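Local structure of Tat-secreted protein Rv2525c (Mycobacterium tuberculosis, 4PMQ) at residues A80-Q85 / V123-S128; G99-P104 / H135-V140; A12-A17 / L49-D54; L8-G13 / A28-S33. The protein may act as a peptidoglycan hydrolase with glycosidase activity, and shows esterase activity toward p-nitrophenyl esters in vitro. All blocks are in the same frame, centred on the assembly; numbering follows the deposited sequence.

Contact 1 (A80-Q85 / V123-S128)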
loop_
_atom_site.group_PDB
_atom_site.type_symbol
_atom_site.label_atom_id
_atom_site.label_comp_id
_atom_site.label_asym_id
_atom_site.label_seq_id
_atom_site.Cartn_x
_atom_site.Cartn_y
_atom_site.Cartn_z
ATOM N N ALA A 80 13.326 -12.248 6.005
ATOM C CA ALA A 80 12.290 -13.063 6.662
ATOM C C ALA A 80 11.960 -12.579 8.071
ATOM O O ALA A 80 10.770 -12.436 8.408
ATOM C CB ALA A 80 12.700 -14.518 6.682
ATOM N N SER A 81 12.982 -12.331 8.894
ATOM C CA SER A 81 12.772 -11.889 10.276
ATOM C C SER A 81 12.004 -10.554 10.288
ATOM O O SER A 81 11.007 -10.415 11.018
ATOM C CB SER A 81 14.107 -11.773 11.000
ATOM O OG SER A 81 13.900 -11.301 12.321
ATOM N N ALA A 82 12.417 -9.596 9.423
ATOM C CA ALA A 82 11.706 -8.314 9.341
ATOM C C ALA A 82 10.258 -8.511 8.855
ATOM O O ALA A 82 9.336 -7.857 9.341
ATOM C CB ALA A 82 12.445 -7.353 8.408
ATOM N N GLY A 83 10.074 -9.394 7.892
ATOM C CA GLY A 83 8.753 -9.656 7.340
ATOM C C GLY A 83 7.736 -10.054 8.395
ATOM O O GLY A 83 6.614 -9.528 8.386
ATOM N N VAL A 84 8.105 -10.977 9.320
ATOM C CA VAL A 84 7.093 -11.434 10.290
ATOM C C VAL A 84 6.735 -10.324 11.267
ATOM O O VAL A 84 5.554 -10.163 11.570
ATOM C CB VAL A 84 7.426 -12.763 11.017
ATOM C CG1 VAL A 84 7.510 -13.915 10.024
ATOM C CG2 VAL A 84 8.699 -12.666 11.852
ATOM N N GLN A 85 7.732 -9.533 11.705
ATOM C CA GLN A 85 7.469 -8.421 12.624
ATOM C C GLN A 85 6.546 -7.366 11.966
ATOM O O GLN A 85 5.558 -6.948 12.567
ATOM C CB GLN A 85 8.803 -7.773 13.018
ATOM C CG GLN A 85 9.686 -8.689 13.877
ATOM C CD GLN A 85 11.143 -8.267 13.899
ATOM O OE1 GLN A 85 11.549 -7.251 13.319
ATOM N NE2 GLN A 85 11.978 -9.077 14.530
ATOM N N VAL A 123 12.347 -11.472 -1.453
ATOM C CA VAL A 123 11.655 -12.766 -1.511
ATOM C C VAL A 123 11.410 -13.265 -0.041
ATOM O O VAL A 123 10.239 -13.445 0.317
ATOM C CB VAL A 123 12.414 -13.794 -2.393
ATOM C CG1 VAL A 123 11.906 -15.215 -2.165
ATOM C CG2 VAL A 123 12.285 -13.413 -3.871
ATOM N N PRO A 124 12.418 -13.395 0.852
ATOM C CA PRO A 124 12.072 -13.868 2.209
ATOM C C PRO A 124 11.128 -12.884 2.915
ATOM O O PRO A 124 10.289 -13.315 3.716
ATOM C CB PRO A 124 13.412 -14.000 2.922
ATOM C CG PRO A 124 14.428 -13.366 2.046
ATOM C CD PRO A 124 13.882 -13.302 0.654
ATOM N N TYR A 125 11.293 -11.543 2.652
ATOM C CA TYR A 125 10.425 -10.527 3.278
ATOM C C TYR A 125 8.941 -10.781 2.911
ATOM O O TYR A 125 8.081 -10.933 3.797
ATOM C CB TYR A 125 10.843 -9.107 2.833
ATOM C CG TYR A 125 9.962 -8.020 3.408
ATOM C CD1 TYR A 125 10.014 -7.698 4.763
ATOM C CD2 TYR A 125 9.081 -7.303 2.599
ATOM C CE1 TYR A 125 9.200 -6.712 5.306
ATOM C CE2 TYR A 125 8.250 -6.314 3.136
ATOM C CZ TYR A 125 8.299 -6.038 4.497
ATOM O OH TYR A 125 7.480 -5.087 5.060
ATOM N N LEU A 126 8.673 -10.902 1.603
ATOM C CA LEU A 126 7.312 -11.122 1.094
ATOM C C LEU A 126 6.775 -12.529 1.461
ATOM O O LEU A 126 5.570 -12.671 1.723
ATOM C CB LEU A 126 7.238 -10.871 -0.419
ATOM C CG LEU A 126 7.411 -9.406 -0.871
ATOM C CD1 LEU A 126 7.329 -9.288 -2.386
ATOM C CD2 LEU A 126 6.382 -8.457 -0.208
ATOM N N ARG A 127 7.664 -13.555 1.518
ATOM C CA ARG A 127 7.230 -14.896 1.937
ATOM C C ARG A 127 6.778 -14.821 3.429
ATOM O O ARG A 127 5.801 -15.488 3.792
ATOM C CB ARG A 127 8.314 -15.944 1.722
ATOM C CG ARG A 127 8.532 -16.290 0.251
ATOM C CD ARG A 127 9.580 -17.375 0.098
ATOM N NE ARG A 127 9.682 -17.858 -1.283
ATOM C CZ ARG A 127 10.734 -18.490 -1.783
ATOM N NH1 ARG A 127 11.807 -18.704 -1.032
ATOM N NH2 ARG A 127 10.741 -18.873 -3.054
ATOM N N SER A 128 7.469 -13.996 4.276
ATOM C CA SER A 128 7.028 -13.820 5.678
ATOM C C SER A 128 5.652 -13.191 5.738
ATOM O O SER A 128 4.819 -13.625 6.546
ATOM C CB SER A 128 8.016 -12.971 6.464
ATOM O OG SER A 128 9.124 -13.770 6.817
#
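S128 packs against G83 between the helix segments 80-85 and 123-128, whose axes approach to 7.1 Å and are inclined by only 30°. G83 has no side chain to hold the helices apart, so S128 CB comes to 3.5 Å from G83 CA, and Y125 CD1 lies equally near that same carbon. The serine hydroxyl is anti to its own carbonyl carbon (chi1 -78°), which turns it onto the neighbouring helix: S128 OG donates to A80 O at 2.6 Å. It meets the oxygen well off the C=O direction, with a C=O...OG angle of 112°, while V84 N gives A80 O its normal helical bond. One carbonyl thus takes two donors, and the buried hydroxyl is satisfied. Alongside, V84 CG1 rests 3.6 Å from S128 OG. Y125 turns a ring edge to the A82 carbonyl carbon; beyond the interface its hydroxyl bonds W129.

A80, in contrast to buried G83 and S128, lies at the exposed margin. There A80 CB meets P124 CB at 3.9 Å and A80 CA makes a CA-H...O contact to P124 O, with solvent on the outer side. Two near-parallel helices, each following a parallel strand and closely packed through a glycine and a serine, are what the outer helical layer of a TIM-barrel-like fold looks like.

Contact 2 (G99-P104 / H135-V140); sequences GPTSAP and HQRTGV
A type I beta turn from P100 to A103, just ahead of the parallel strand 105-108, is held by R137 at the entrance to the next strand, 138-142. The grip is side-on: both R137 NE, at 2.8 Å, and R137 NH2, at 3.0 Å, donate to the single oxygen A103 O, which lies in the guanidinium plane. NH2 meets the carbonyl nearly end-on (C=O...N angle 170°), whereas NE comes from above the carbonyl plane. A bend in the arginine chain (chi3 72°) brings the group round so that T101 CA sits over the centre of one guanidinium face, 3.8 Å above it. T101 O is also near NE, but the angle is too poor for a bond. With two donors on one acceptor, the guanidinium is fixed in rotation, and its remaining nitrogen, NH1, bonds a tartrate that probably came from the crystallisation liquor.

The backbones close up as well. R137 O lies 3.1 Å from P104 CA and 3.2 Å from P104 CB, a snug fit against the proline. On the more open side, a water donates to both S102 O (2.9 Å) and Q136 O (3.1 Å), bridging the turn to the short 3-10 segment.

Past this point the two chains run on as neighbouring parallel strands, with R137 and G139 bonded through their backbones to I105. S91 and H94 of helix 79-96 touch the R137 side chain, H94 also bonds P100 O, and T138 packs on helix 115-133.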
loop_
_atom_site.group_PDB
_atom_site.type_symbol
_atom_site.label_atom_id
_atom_site.label_comp_id
_atom_site.label_asym_id
_atom_site.label_seq_id
_atom_site.Cartn_x
_atom_site.Cartn_y
_atom_site.Cartn_z
ATOM N N GLY A 99 -10.726 -3.304 9.503
ATOM C CA GLY A 99 -10.398 -3.934 8.230
ATOM C C GLY A 99 -10.692 -5.423 8.266
ATOM O O GLY A 99 -10.350 -6.092 9.248
ATOM N N PRO A 100 -11.426 -5.972 7.274
ATOM C CA PRO A 100 -11.729 -7.412 7.319
ATOM C C PRO A 100 -10.549 -8.313 6.907
ATOM O O PRO A 100 -9.653 -7.899 6.150
ATOM C CB PRO A 100 -12.889 -7.546 6.332
ATOM C CG PRO A 100 -12.629 -6.480 5.307
ATOM C CD PRO A 100 -11.996 -5.326 6.070
ATOM N N THR A 101 -10.555 -9.584 7.361
ATOM C CA THR A 101 -9.463 -10.502 6.962
ATOM C C THR A 101 -9.615 -10.936 5.493
ATOM O O THR A 101 -8.679 -11.481 4.904
ATOM C CB THR A 101 -9.322 -11.716 7.919
ATOM O OG1 THR A 101 -10.427 -12.584 7.738
ATOM C CG2 THR A 101 -9.212 -11.315 9.378
ATOM N N SER A 102 -10.772 -10.635 4.848
ATOM C CA SER A 102 -10.934 -10.915 3.431
ATOM C C SER A 102 -10.198 -9.874 2.590
ATOM O O SER A 102 -10.120 -10.030 1.370
ATOM C CB SER A 102 -12.409 -10.940 3.057
ATOM O OG SER A 102 -13.157 -9.885 3.644
ATOM N N ALA A 103 -9.705 -8.791 3.230
ATOM C CA ALA A 103 -9.022 -7.746 2.482
ATOM C C ALA A 103 -7.488 -7.916 2.587
ATOM O O ALA A 103 -6.992 -8.204 3.678
ATOM C CB ALA A 103 -9.433 -6.364 3.001
ATOM N N PRO A 104 -6.733 -7.673 1.483
ATOM C CA PRO A 104 -5.275 -7.798 1.551
ATOM C C PRO A 104 -4.632 -6.596 2.204
ATOM O O PRO A 104 -5.304 -5.587 2.485
ATOM C CB PRO A 104 -4.867 -7.849 0.056
ATOM C CG PRO A 104 -5.902 -6.956 -0.602
ATOM C CD PRO A 104 -7.182 -7.268 0.128
ATOM N N HIS A 135 -1.040 -15.986 1.403
ATOM C CA HIS A 135 -0.782 -15.638 0.014
ATOM C C HIS A 135 -1.907 -14.743 -0.536
ATOM O O HIS A 135 -1.621 -13.708 -1.158
ATOM C CB HIS A 135 -0.679 -16.920 -0.814
ATOM C CG HIS A 135 -0.585 -16.668 -2.289
ATOM N ND1 HIS A 135 0.581 -16.185 -2.859
ATOM C CD2 HIS A 135 -1.495 -16.893 -3.267
ATOM C CE1 HIS A 135 0.335 -16.088 -4.161
ATOM N NE2 HIS A 135 -0.899 -16.512 -4.457
ATOM N N GLN A 136 -3.173 -15.149 -0.322
ATOM C CA GLN A 136 -4.318 -14.404 -0.876
ATOM C C GLN A 136 -4.421 -12.955 -0.338
ATOM O O GLN A 136 -5.006 -12.102 -1.013
ATOM C CB GLN A 136 -5.621 -15.161 -0.617
ATOM C CG GLN A 136 -5.815 -16.272 -1.640
ATOM C CD GLN A 136 -7.184 -16.921 -1.555
ATOM O OE1 GLN A 136 -8.220 -16.256 -1.489
ATOM N NE2 GLN A 136 -7.223 -18.238 -1.606
ATOM N N ARG A 137 -3.840 -12.681 0.842
ATOM C CA ARG A 137 -3.905 -11.351 1.448
ATOM C C ARG A 137 -2.649 -10.525 1.217
ATOM O O ARG A 137 -2.604 -9.385 1.647
ATOM C CB ARG A 137 -4.110 -11.463 2.975
ATOM C CG ARG A 137 -5.458 -12.021 3.389
ATOM C CD ARG A 137 -5.641 -11.780 4.895
ATOM N NE ARG A 137 -5.887 -10.356 5.170
ATOM C CZ ARG A 137 -5.772 -9.789 6.371
ATOM N NH1 ARG A 137 -5.337 -10.495 7.406
ATOM N NH2 ARG A 137 -6.050 -8.500 6.531
ATOM N N THR A 138 -1.627 -11.092 0.561
ATOM C CA THR A 138 -0.370 -10.386 0.410
ATOM C C THR A 138 -0.406 -9.513 -0.839
ATOM O O THR A 138 -0.428 -10.025 -1.958
ATOM C CB THR A 138 0.801 -11.393 0.426
ATOM O OG1 THR A 138 0.805 -12.043 1.708
ATOM C CG2 THR A 138 2.171 -10.712 0.239
ATOM N N GLY A 139 -0.336 -8.203 -0.619
ATOM C CA GLY A 139 -0.237 -7.235 -1.699
ATOM C C GLY A 139 1.188 -6.725 -1.761
ATOM O O GLY A 139 1.928 -6.755 -0.764
ATOM N N VAL A 140 1.583 -6.221 -2.936
ATOM C CA VAL A 140 2.930 -5.694 -3.105
ATOM C C VAL A 140 2.868 -4.352 -3.818
ATOM O O VAL A 140 2.372 -4.301 -4.948
ATOM C CB VAL A 140 3.858 -6.684 -3.896
ATOM C CG1 VAL A 140 5.315 -6.185 -3.904
ATOM C CG2 VAL A 140 3.802 -8.099 -3.307
HETATM O O HOH W 1 -7.436 -10.857 0.512
#

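Contact 3 (A12-A17 / L49-D54); sequences AGVIPA and LSEARD
The carboxylates of E51 and D54, one helical turn apart, are the flat groups here. V14 CG1 lies over one face of the E51 carboxylate, 3.8 Å from CD, and A17 CB covers a face of the D54 carboxylate, 3.5 Å from CG. A water sits at the edge of the D54 carboxylate, near its plane, while the water on E51 OE2 comes from above the plane, on the side V14 covers. These two acids tie helix 49-57 to the loop that leads from strand 6-9 into the start of helix 17-22, its neighbour in the TIM-barrel-like fold.

P16 is the N-cap residue of helix 17-22, and A17 N donates to D54 OD2 at 2.8 Å, almost straight at hydrogen (173°) but from above the carboxylate plane, on the face A17 CB covers. D54 CG, anti to its backbone N (chi1 -178°), carries the acid out to this position. E51 extends likewise, but its OE2 forms a salt bridge with R30 NE.

Both waters also donate to I15 O: one lies 2.7 Å from E51 OE2, and the other, 2.9 Å from I15 O, gives its second hydrogen to D54 OD2.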
loop_
_atom_site.group_PDB
_atom_site.type_symbol
_atom_site.label_atom_id
_atom_site.label_comp_id
_atom_site.label_asym_id
_atom_site.label_seq_id
_atom_site.Cartn_x
_atom_site.Cartn_y
_atom_site.Cartn_z
ATOM N N ALA A 12 0.636 12.564 5.495
ATOM C CA ALA A 12 0.779 13.756 6.334
ATOM C C ALA A 12 -0.405 14.080 7.237
ATOM O O ALA A 12 -0.251 14.870 8.159
ATOM C CB ALA A 12 1.110 14.982 5.490
ATOM N N GLY A 13 -1.561 13.479 6.995
ATOM C CA GLY A 13 -2.730 13.797 7.801
ATOM C C GLY A 13 -3.940 12.972 7.433
ATOM O O GLY A 13 -3.877 12.104 6.556
ATOM N N VAL A 14 -5.029 13.202 8.159
ATOM C CA VAL A 14 -6.287 12.494 7.942
ATOM C C VAL A 14 -7.209 13.438 7.200
ATOM O O VAL A 14 -7.395 14.566 7.639
ATOM C CB VAL A 14 -6.908 12.009 9.281
ATOM C CG1 VAL A 14 -8.271 11.367 9.056
ATOM C CG2 VAL A 14 -5.963 11.038 9.998
ATOM N N ILE A 15 -7.811 12.980 6.109
ATOM C CA ILE A 15 -8.692 13.867 5.354
ATOM C C ILE A 15 -10.154 13.503 5.566
ATOM O O ILE A 15 -10.500 12.330 5.401
ATOM C CB ILE A 15 -8.337 13.836 3.844
ATOM C CG1 ILE A 15 -6.879 14.256 3.588
ATOM C CG2 ILE A 15 -9.330 14.684 2.984
ATOM C CD1 ILE A 15 -6.382 13.820 2.188
ATOM N N PRO A 16 -11.051 14.486 5.854
ATOM C CA PRO A 16 -12.485 14.155 5.933
ATOM C C PRO A 16 -12.915 13.454 4.646
ATOM O O PRO A 16 -12.522 13.874 3.548
ATOM C CB PRO A 16 -13.158 15.526 6.118
ATOM C CG PRO A 16 -12.103 16.380 6.740
ATOM C CD PRO A 16 -10.819 15.923 6.093
ATOM N N ALA A 17 -13.659 12.345 4.762
ATOM C CA ALA A 17 -14.110 11.578 3.604
ATOM C C ALA A 17 -14.877 12.456 2.599
ATOM O O ALA A 17 -14.750 12.262 1.379
ATOM C CB ALA A 17 -14.997 10.436 4.061
ATOM N N LEU A 49 -10.100 3.454 13.382
ATOM C CA LEU A 49 -11.463 2.997 13.122
ATOM C C LEU A 49 -12.425 4.147 12.702
ATOM O O LEU A 49 -13.197 3.977 11.745
ATOM C CB LEU A 49 -12.003 2.289 14.363
ATOM C CG LEU A 49 -13.447 1.738 14.261
ATOM C CD1 LEU A 49 -13.544 0.619 13.238
ATOM C CD2 LEU A 49 -13.925 1.228 15.630
ATOM N N SER A 50 -12.341 5.299 13.386
ATOM C CA SER A 50 -13.249 6.446 13.122
ATOM C C SER A 50 -13.084 6.962 11.680
ATOM O O SER A 50 -14.081 7.300 11.035
ATOM C CB SER A 50 -12.999 7.579 14.106
ATOM O OG SER A 50 -11.661 8.047 14.040
ATOM N N GLU A 51 -11.840 6.963 11.164
ATOM C CA GLU A 51 -11.603 7.403 9.780
ATOM C C GLU A 51 -12.175 6.373 8.795
ATOM O O GLU A 51 -12.836 6.748 7.828
ATOM C CB GLU A 51 -10.100 7.592 9.515
ATOM C CG GLU A 51 -9.843 7.998 8.072
ATOM C CD GLU A 51 -8.403 7.904 7.612
ATOM O OE1 GLU A 51 -7.486 7.720 8.447
ATOM O OE2 GLU A 51 -8.194 8.051 6.392
ATOM N N ALA A 52 -11.949 5.064 9.053
ATOM C CA ALA A 52 -12.509 3.995 8.205
ATOM C C ALA A 52 -14.046 4.105 8.151
ATOM O O ALA A 52 -14.654 3.979 7.081
ATOM C CB ALA A 52 -12.114 2.636 8.765
ATOM N N ARG A 53 -14.663 4.418 9.298
ATOM C CA ARG A 53 -16.123 4.551 9.357
ATOM C C ARG A 53 -16.602 5.783 8.551
ATOM O O ARG A 53 -17.623 5.716 7.853
ATOM C CB ARG A 53 -16.577 4.613 10.813
ATOM C CG ARG A 53 -16.511 3.233 11.465
ATOM C CD ARG A 53 -17.243 3.179 12.804
ATOM N NE ARG A 53 -18.659 3.537 12.667
ATOM C CZ ARG A 53 -19.625 2.686 12.326
ATOM N NH1 ARG A 53 -19.347 1.407 12.101
ATOM N NH2 ARG A 53 -20.878 3.103 12.227
ATOM N N ASP A 54 -15.785 6.836 8.540
ATOM C CA ASP A 54 -16.076 8.072 7.793
ATOM C C ASP A 54 -15.995 7.793 6.295
ATOM O O ASP A 54 -16.914 8.166 5.543
ATOM C CB ASP A 54 -15.094 9.185 8.192
ATOM C CG ASP A 54 -15.352 10.516 7.494
ATOM O OD1 ASP A 54 -16.525 10.813 7.188
ATOM O OD2 ASP A 54 -14.382 11.257 7.256
HETATM O O HOH W 2 -8.652 10.412 5.256
HETATM O O HOH W 3 -11.750 10.771 7.547
#

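Contact 4 (L8-G13 / A28-S33); sequences LDYAAG and AIRYVS
L8 and A28 form a parallel beta bridge deep in the protein, where strand 6-9 lies beside strand 27-31 in the first beta-alpha-beta unit. I29 N donates to L8 O at 2.9 Å, and A28 CA also approaches that oxygen.

Beyond this bridge the chains diverge and side chains take over. Y10 lies across R30: CE2 sits 3.5 Å above the guanidinium plane, offset toward its rim, with ring and guanidinium planes 25° apart. Bends at chi2 and chi3 fold R30 back alongside Y10, its CD 3.5 Å from Y10 CZ. G44 O accepts from R30 NH2, in addition to the E51 salt bridge. Where the backbones part, a water accepts from Y10 N and R30 NH1 and donates to I29 O (2.6 Å). The Y31 ring presents its edge to Y10 O, with CE2 at 3.4 Å.

A second water links the polar ends, donating to D9 OD1 at 2.7 Å and accepting from Y31 OH at 2.6 Å. D9 OD2 also bonds N195 and Q179, while Y31 OH binds glycerol and tartrate, probably crystallisation additives. A polar pocket at the C-terminal ends of parallel strands is where TIM-barrel enzymes place their active site.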
loop_
_atom_site.group_PDB
_atom_site.type_symbol
_atom_site.label_atom_id
_atom_site.label_comp_id
_atom_site.label_asym_id
_atom_site.label_seq_id
_atom_site.Cartn_x
_atom_site.Cartn_y
_atom_site.Cartn_z
ATOM N N LEU A 8 -6.754 7.819 -3.495
ATOM C CA LEU A 8 -5.680 8.700 -3.031
ATOM C C LEU A 8 -4.892 8.027 -1.940
ATOM O O LEU A 8 -5.476 7.312 -1.131
ATOM C CB LEU A 8 -6.279 10.011 -2.484
ATOM C CG LEU A 8 -7.152 10.819 -3.456
ATOM C CD1 LEU A 8 -7.651 12.087 -2.783
ATOM C CD2 LEU A 8 -6.407 11.124 -4.791
ATOM N N ASP A 9 -3.589 8.317 -1.867
ATOM C CA ASP A 9 -2.790 7.850 -0.733
ATOM C C ASP A 9 -2.073 9.064 -0.128
ATOM O O ASP A 9 -1.748 10.014 -0.842
ATOM C CB ASP A 9 -1.840 6.700 -1.088
ATOM C CG ASP A 9 -0.636 7.126 -1.898
ATOM O OD1 ASP A 9 0.305 7.695 -1.300
ATOM O OD2 ASP A 9 -0.635 6.886 -3.118
ATOM N N TYR A 10 -1.875 9.057 1.195
ATOM C CA TYR A 10 -1.306 10.214 1.897
ATOM C C TYR A 10 -0.851 9.813 3.267
ATOM O O TYR A 10 -1.506 8.979 3.899
ATOM C CB TYR A 10 -2.349 11.346 2.021
ATOM C CG TYR A 10 -3.765 10.862 2.271
ATOM C CD1 TYR A 10 -4.581 10.463 1.215
ATOM C CD2 TYR A 10 -4.296 10.824 3.562
ATOM C CE1 TYR A 10 -5.883 10.023 1.432
ATOM C CE2 TYR A 10 -5.616 10.411 3.790
ATOM C CZ TYR A 10 -6.395 9.995 2.717
ATOM O OH TYR A 10 -7.682 9.563 2.871
ATOM N N ALA A 11 0.243 10.420 3.729
ATOM C CA ALA A 11 0.804 10.128 5.051
ATOM C C ALA A 11 0.729 11.313 6.008
ATOM O O ALA A 11 0.817 11.090 7.225
ATOM C CB ALA A 11 2.267 9.718 4.898
ATOM N N ALA A 12 0.636 12.564 5.495
ATOM C CA ALA A 12 0.779 13.756 6.334
ATOM C C ALA A 12 -0.405 14.080 7.237
ATOM O O ALA A 12 -0.251 14.870 8.159
ATOM C CB ALA A 12 1.110 14.982 5.490
ATOM N N GLY A 13 -1.561 13.479 6.995
ATOM C CA GLY A 13 -2.730 13.797 7.801
ATOM C C GLY A 13 -3.940 12.972 7.433
ATOM O O GLY A 13 -3.877 12.104 6.556
ATOM N N ALA A 28 -9.579 5.627 -0.816
ATOM C CA ALA A 28 -8.206 5.922 -0.430
ATOM C C ALA A 28 -7.455 4.643 -0.081
ATOM O O ALA A 28 -8.079 3.676 0.368
ATOM C CB ALA A 28 -8.203 6.857 0.770
ATOM N N ILE A 29 -6.131 4.654 -0.274
ATOM C CA ILE A 29 -5.220 3.562 0.120
ATOM C C ILE A 29 -4.566 4.107 1.359
ATOM O O ILE A 29 -3.903 5.148 1.277
ATOM C CB ILE A 29 -4.170 3.166 -0.976
ATOM C CG1 ILE A 29 -4.842 2.811 -2.323
ATOM C CG2 ILE A 29 -3.326 1.990 -0.453
ATOM C CD1 ILE A 29 -3.941 2.845 -3.497
ATOM N N ARG A 30 -4.774 3.449 2.498
ATOM C CA ARG A 30 -4.386 3.977 3.788
ATOM C C ARG A 30 -3.439 3.066 4.566
ATOM O O ARG A 30 -3.499 1.835 4.471
ATOM C CB ARG A 30 -5.682 4.245 4.595
ATOM C CG ARG A 30 -6.596 5.306 3.925
ATOM C CD ARG A 30 -5.955 6.691 3.921
ATOM N NE ARG A 30 -5.916 7.167 5.297
ATOM C CZ ARG A 30 -4.820 7.292 6.040
ATOM N NH1 ARG A 30 -3.616 7.050 5.515
ATOM N NH2 ARG A 30 -4.918 7.665 7.315
ATOM N N TYR A 31 -2.565 3.699 5.378
ATOM C CA TYR A 31 -1.527 3.001 6.098
ATOM C C TYR A 31 -2.001 2.258 7.317
ATOM O O TYR A 31 -2.580 2.852 8.240
ATOM C CB TYR A 31 -0.465 4.005 6.557
ATOM C CG TYR A 31 0.295 4.605 5.409
ATOM C CD1 TYR A 31 1.301 3.886 4.765
ATOM C CD2 TYR A 31 -0.003 5.884 4.943
ATOM C CE1 TYR A 31 2.026 4.436 3.718
ATOM C CE2 TYR A 31 0.712 6.445 3.881
ATOM C CZ TYR A 31 1.732 5.715 3.280
ATOM O OH TYR A 31 2.464 6.239 2.241
ATOM N N VAL A 32 -1.616 0.983 7.375
ATOM C CA VAL A 32 -1.828 0.165 8.566
ATOM C C VAL A 32 -0.434 -0.024 9.219
ATOM O O VAL A 32 -0.009 -1.132 9.532
ATOM C CB VAL A 32 -2.587 -1.156 8.276
ATOM C CG1 VAL A 32 -4.039 -0.859 7.890
ATOM C CG2 VAL A 32 -1.895 -2.003 7.189
ATOM N N SER A 33 0.265 1.106 9.418
ATOM C CA SER A 33 1.626 1.160 9.966
ATOM C C SER A 33 1.794 2.218 11.029
ATOM O O SER A 33 1.081 3.218 11.051
ATOM C CB SER A 33 2.615 1.493 8.856
ATOM O OG SER A 33 2.510 0.585 7.790
HETATM O O HOH W 4 1.488 8.372 1.048
HETATM O O HOH W 5 -2.292 6.565 2.673
#

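Overall arrangement
Contacts 4 and 3 come first along the chain, their first segments overlapping at A12 and G13; contacts 1 and 2 follow, with their segments interleaved. Contacts 3 and 4 lie about 9 Å apart between centres, joined by the salt bridge from E51 to R30 and by I15 packing on Y10. On the opposite side of the chain's centre from both sits contact 1, about 22 Å from contact 4; it touches contact 2 where L126 packs on V140. Contacts 2 and 4 reach the same curled sheet, about 17 Å apart between centres. Contacts 3 and 4 thus build the first beta-alpha-beta unit and its neighbouring helix, while contacts 1 and 2 join later helices and strands of the same TIM-barrel-like domain.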